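Local coordinates for protein genome packaging NTPase B204 (Sulfolobus turreted icosahedral virus 2, PDB 4KFU) that probably hydrolyses ATP to power the packaging of viral DNA into the capsid, as a P-loop NTPase of the FtsK-HerA superfamily, at residues 8-13 and 146-151. Sequence-based numbering, arbitrary orientation.
Sequences VLVGRK and IVYKQA. With ACP (phosphomethylphosphonic acid adenylate ester), chain E.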
ATOM      1  N   VAL A   8       0.507  -0.008  -5.399  1.00 17.15           N
ATOM      2  CA  VAL A   8       1.714  -0.493  -4.753  1.00 16.68           C
ATOM      3  C   VAL A   8       2.812   0.550  -4.880  1.00 17.08           C
ATOM      4  O   VAL A   8       3.126   1.011  -5.991  1.00 18.14           O
ATOM      5  CB  VAL A   8       2.169  -1.832  -5.356  1.00 15.03           C
ATOM      6  CG1 VAL A   8       3.422  -2.340  -4.645  1.00 16.27           C
ATOM      7  CG2 VAL A   8       1.027  -2.869  -5.245  1.00 16.56           C
ATOM      8  N   LEU A   9       3.374   0.947  -3.741  1.00 13.87           N
ATOM      9  CA  LEU A   9       4.473   1.904  -3.746  1.00 12.43           C
ATOM     10  C   LEU A   9       5.779   1.209  -3.377  1.00 16.79           C
ATOM     11  O   LEU A   9       5.866   0.516  -2.356  1.00 17.89           O
ATOM     12  CB  LEU A   9       4.219   3.027  -2.748  1.00 18.63           C
ATOM     13  CG  LEU A   9       2.821   3.621  -2.657  1.00 22.96           C
ATOM     14  CD1 LEU A   9       2.822   4.668  -1.553  1.00 22.17           C
ATOM     15  CD2 LEU A   9       2.409   4.235  -3.982  1.00 22.95           C
ATOM     16  N   VAL A  10       6.802   1.410  -4.202  1.00 18.27           N
ATOM     17  CA  VAL A  10       8.108   0.808  -3.961  1.00 17.53           C
ATOM     18  C   VAL A  10       9.167   1.893  -3.916  1.00 20.79           C
ATOM     19  O   VAL A  10       9.288   2.694  -4.851  1.00 20.19           O
ATOM     20  CB  VAL A  10       8.495  -0.175  -5.062  1.00 19.33           C
ATOM     21  CG1 VAL A  10       9.829  -0.848  -4.707  1.00 20.95           C
ATOM     22  CG2 VAL A  10       7.376  -1.215  -5.261  1.00 18.77           C
ATOM     23  N   GLY A  11       9.943   1.921  -2.841  1.00 16.74           N
ATOM     24  CA  GLY A  11      10.977   2.933  -2.734  1.00 21.53           C
ATOM     25  C   GLY A  11      11.901   2.711  -1.560  1.00 22.79           C
ATOM     26  O   GLY A  11      11.450   2.296  -0.488  1.00 20.30           O
ATOM     27  N   ARG A  12      13.192   2.992  -1.760  1.00 24.22           N
ATOM     28  CA  ARG A  12      14.183   2.867  -0.690  1.00 24.81           C
ATOM     29  C   ARG A  12      13.810   3.712   0.533  1.00 25.05           C
ATOM     30  O   ARG A  12      12.998   4.646   0.440  1.00 20.55           O
ATOM     31  CB  ARG A  12      15.574   3.270  -1.207  1.00 29.14           C
ATOM     32  N   LYS A  13      14.364   3.361   1.692  1.00 25.00           N
ATOM     33  CA  LYS A  13      14.170   4.172   2.890  1.00 26.06           C
ATOM     34  C   LYS A  13      14.557   5.624   2.597  1.00 27.68           C
ATOM     35  O   LYS A  13      15.610   5.877   2.006  1.00 22.12           O
ATOM     36  CB  LYS A  13      15.008   3.623   4.046  1.00 29.44           C
ATOM     37  CG  LYS A  13      14.921   4.447   5.322  1.00 27.77           C
ATOM     38  CD  LYS A  13      15.618   3.763   6.503  1.00 32.61           C
ATOM     39  CE  LYS A  13      14.766   2.642   7.068  1.00 33.38           C
ATOM     40  NZ  LYS A  13      13.379   3.126   7.296  1.00 42.92           N
ATOM     41  N   ILE A 146       2.942 -11.924  -7.235  1.00 17.11           N
ATOM     42  CA  ILE A 146       1.521 -11.773  -7.573  1.00 18.43           C
ATOM     43  C   ILE A 146       0.924 -10.434  -7.152  1.00 17.24           C
ATOM     44  O   ILE A 146      -0.037  -9.961  -7.767  1.00 16.20           O
ATOM     45  CB  ILE A 146       0.638 -12.945  -7.089  1.00 19.71           C
ATOM     46  CG1 ILE A 146       0.775 -13.158  -5.570  1.00 15.13           C
ATOM     47  CG2 ILE A 146       0.990 -14.206  -7.860  1.00 19.11           C
ATOM     48  CD1 ILE A 146      -0.294 -14.072  -5.007  1.00 23.84           C
ATOM     49  N   VAL A 147       1.487  -9.813  -6.118  1.00 17.38           N
ATOM     50  CA  VAL A 147       1.105  -8.433  -5.791  1.00 17.57           C
ATOM     51  C   VAL A 147       1.245  -7.496  -6.990  1.00 16.31           C
ATOM     52  O   VAL A 147       0.362  -6.668  -7.256  1.00 15.74           O
ATOM     53  CB  VAL A 147       1.924  -7.861  -4.600  1.00 20.38           C
ATOM     54  CG1 VAL A 147       1.659  -6.364  -4.430  1.00 17.90           C
ATOM     55  CG2 VAL A 147       1.593  -8.604  -3.315  1.00 15.06           C
ATOM     56  N   TYR A 148       2.346  -7.614  -7.734  1.00 18.29           N
ATOM     57  CA  TYR A 148       2.520  -6.725  -8.880  1.00 17.90           C
ATOM     58  C   TYR A 148       1.626  -7.114 -10.054  1.00 17.43           C
ATOM     59  O   TYR A 148       1.189  -6.245 -10.804  1.00 18.25           O
ATOM     60  CB  TYR A 148       3.994  -6.625  -9.307  1.00 12.92           C
ATOM     61  CG  TYR A 148       4.895  -6.261  -8.156  1.00 13.97           C
ATOM     62  CD1 TYR A 148       4.873  -4.982  -7.622  1.00 17.36           C
ATOM     63  CD2 TYR A 148       5.750  -7.200  -7.580  1.00 16.79           C
ATOM     64  CE1 TYR A 148       5.693  -4.633  -6.547  1.00 17.52           C
ATOM     65  CE2 TYR A 148       6.566  -6.864  -6.489  1.00 17.30           C
ATOM     66  CZ  TYR A 148       6.529  -5.566  -5.992  1.00 15.65           C
ATOM     67  OH  TYR A 148       7.337  -5.210  -4.931  1.00 17.07           O
ATOM     68  N   LYS A 149       1.352  -8.406 -10.212  1.00 17.51           N
ATOM     69  CA  LYS A 149       0.467  -8.845 -11.285  1.00 18.27           C
ATOM     70  C   LYS A 149      -0.986  -8.421 -11.031  1.00 20.51           C
ATOM     71  O   LYS A 149      -1.753  -8.181 -11.971  1.00 18.48           O
ATOM     72  CB  LYS A 149       0.541 -10.359 -11.451  1.00 18.58           C
ATOM     73  CG  LYS A 149       1.953 -10.915 -11.675  1.00 21.56           C
ATOM     74  CD  LYS A 149       2.667 -10.228 -12.837  1.00 24.32           C
ATOM     75  CE  LYS A 149       1.958 -10.472 -14.147  1.00 27.99           C
ATOM     76  NZ  LYS A 149       2.931 -10.729 -15.252  1.00 40.51           N
ATOM     77  N   GLN A 150      -1.361  -8.318  -9.760  1.00 16.91           N
ATOM     78  CA  GLN A 150      -2.737  -7.968  -9.399  1.00 13.36           C
ATOM     79  C   GLN A 150      -2.967  -6.473  -9.183  1.00 17.33           C
ATOM     80  O   GLN A 150      -4.114  -6.020  -9.053  1.00 22.44           O
ATOM     81  CB  GLN A 150      -3.159  -8.730  -8.135  1.00 16.86           C
ATOM     82  CG  GLN A 150      -3.281 -10.227  -8.330  1.00 16.63           C
ATOM     83  CD  GLN A 150      -4.215 -10.589  -9.471  1.00 23.31           C
ATOM     84  OE1 GLN A 150      -3.802 -11.214 -10.448  1.00 25.00           O
ATOM     85  NE2 GLN A 150      -5.481 -10.195  -9.353  1.00 21.07           N
ATOM     86  N   ALA A 151      -1.892  -5.701  -9.119  1.00 17.41           N
ATOM     87  CA  ALA A 151      -2.014  -4.265  -8.868  1.00 15.51           C
ATOM     88  C   ALA A 151      -2.702  -3.546 -10.035  1.00 21.73           C
ATOM     89  O   ALA A 151      -2.716  -4.051 -11.166  1.00 19.26           O
ATOM     90  CB  ALA A 151      -0.638  -3.670  -8.604  1.00 19.16           C
TER
HETATM   91  PG  ACP E 301      10.950   5.051   6.192  1.00 41.19           P
HETATM   92  O1G ACP E 301      11.792   3.794   5.662  1.00 35.10           O
HETATM   93  O2G ACP E 301       9.396   4.654   6.161  1.00 34.90           O
HETATM   94  O3G ACP E 301      11.378   5.399   7.572  1.00 41.84           O
HETATM   95  PB  ACP E 301      10.242   6.483   3.627  1.00 29.20           P
HETATM   96  O1B ACP E 301       8.701   6.141   3.926  1.00 27.79           O
HETATM   97  O2B ACP E 301      10.826   5.565   2.633  1.00 31.47           O
HETATM   98  C3B ACP E 301      11.263   6.483   5.126  1.00 31.54           C
HETATM   99  PA  ACP E 301       9.425   9.199   3.633  1.00 30.37           P
HETATM  100  O1A ACP E 301       9.232   8.968   5.114  1.00 33.53           O
HETATM  101  O2A ACP E 301       8.235   9.352   2.710  1.00 27.52           O
HETATM  102  O3A ACP E 301      10.308   7.987   3.025  1.00 28.35           O
HETATM  103  O5' ACP E 301      10.309  10.527   3.422  1.00 25.79           O
HETATM  104  C5' ACP E 301      11.564  10.762   4.057  1.00 32.35           C
HETATM  105  C4' ACP E 301      11.829  12.273   4.035  1.00 30.16           C
HETATM  106  O4' ACP E 301      12.003  12.805   2.714  1.00 32.51           O
HETATM  107  C3' ACP E 301      10.672  13.045   4.652  1.00 34.27           C
HETATM  108  O3' ACP E 301      11.021  13.463   5.978  1.00 46.45           O
HETATM  109  C2' ACP E 301      10.486  14.271   3.792  1.00 34.15           C
HETATM  110  O2' ACP E 301      10.938  15.376   4.566  1.00 35.44           O
HETATM  111  C1' ACP E 301      11.385  14.092   2.576  1.00 28.71           C
HETATM  112  N9  ACP E 301      10.505  14.116   1.378  1.00 27.83           N
HETATM  113  C8  ACP E 301       9.863  13.053   0.856  1.00 28.97           C
HETATM  114  N7  ACP E 301       9.135  13.407  -0.239  1.00 26.86           N
HETATM  115  C5  ACP E 301       9.298  14.729  -0.421  1.00 27.87           C
HETATM  116  C6  ACP E 301       8.814  15.740  -1.390  1.00 27.38           C
HETATM  117  N6  ACP E 301       7.977  15.424  -2.403  1.00 23.00           N
HETATM  118  N1  ACP E 301       9.228  17.015  -1.217  1.00 33.55           N
HETATM  119  C2  ACP E 301      10.057  17.363  -0.211  1.00 32.90           C
HETATM  120  N3  ACP E 301      10.537  16.497   0.700  1.00 31.80           N
HETATM  121  C4  ACP E 301      10.201  15.186   0.648  1.00 27.57           C
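V8 meets helix 145-150 with both of its methyl groups, a worked example of a helix laid on a sheet face: here strand and helix meet through apolar side chains. From CB, which points toward the helix, the side chain forks, and its rotamer, with CG1 anti to the backbone N (chi1 -179°), sends the two methyls to different partners. CG1 ends 3.7 Å from CE1 of Y148, reaching that ring obliquely. CG2, beside the backbone N, touches two other residues: it lies 3.6 Å from CG1 of V147 and 3.8 Å from CB of A151. Two residues further along the strand, on the same face, V10 meets the same ring differently. Its CG2 comes to the edge of the Y148 ring, near the ring plane and 4.0 Å from CE1. The phenol is not left without a polar partner in this buried setting, because its OH is hydrogen-bonded to the backbone O of V140. L9 points to the other face, against I21 and F25 of helix 17-31. Beyond V10 the strand runs into the nucleotide-binding loop, consistent with a Walker A motif, where K13 NZ reaches the gamma-phosphate of the bound ATP analogue. Strand 6-10 lies between parallel strands 131-137 and 153-156, with helix 17-31 on one face of the sheet and helix 145-150 on the other, beside helix 117-124, whose L123 touches V147.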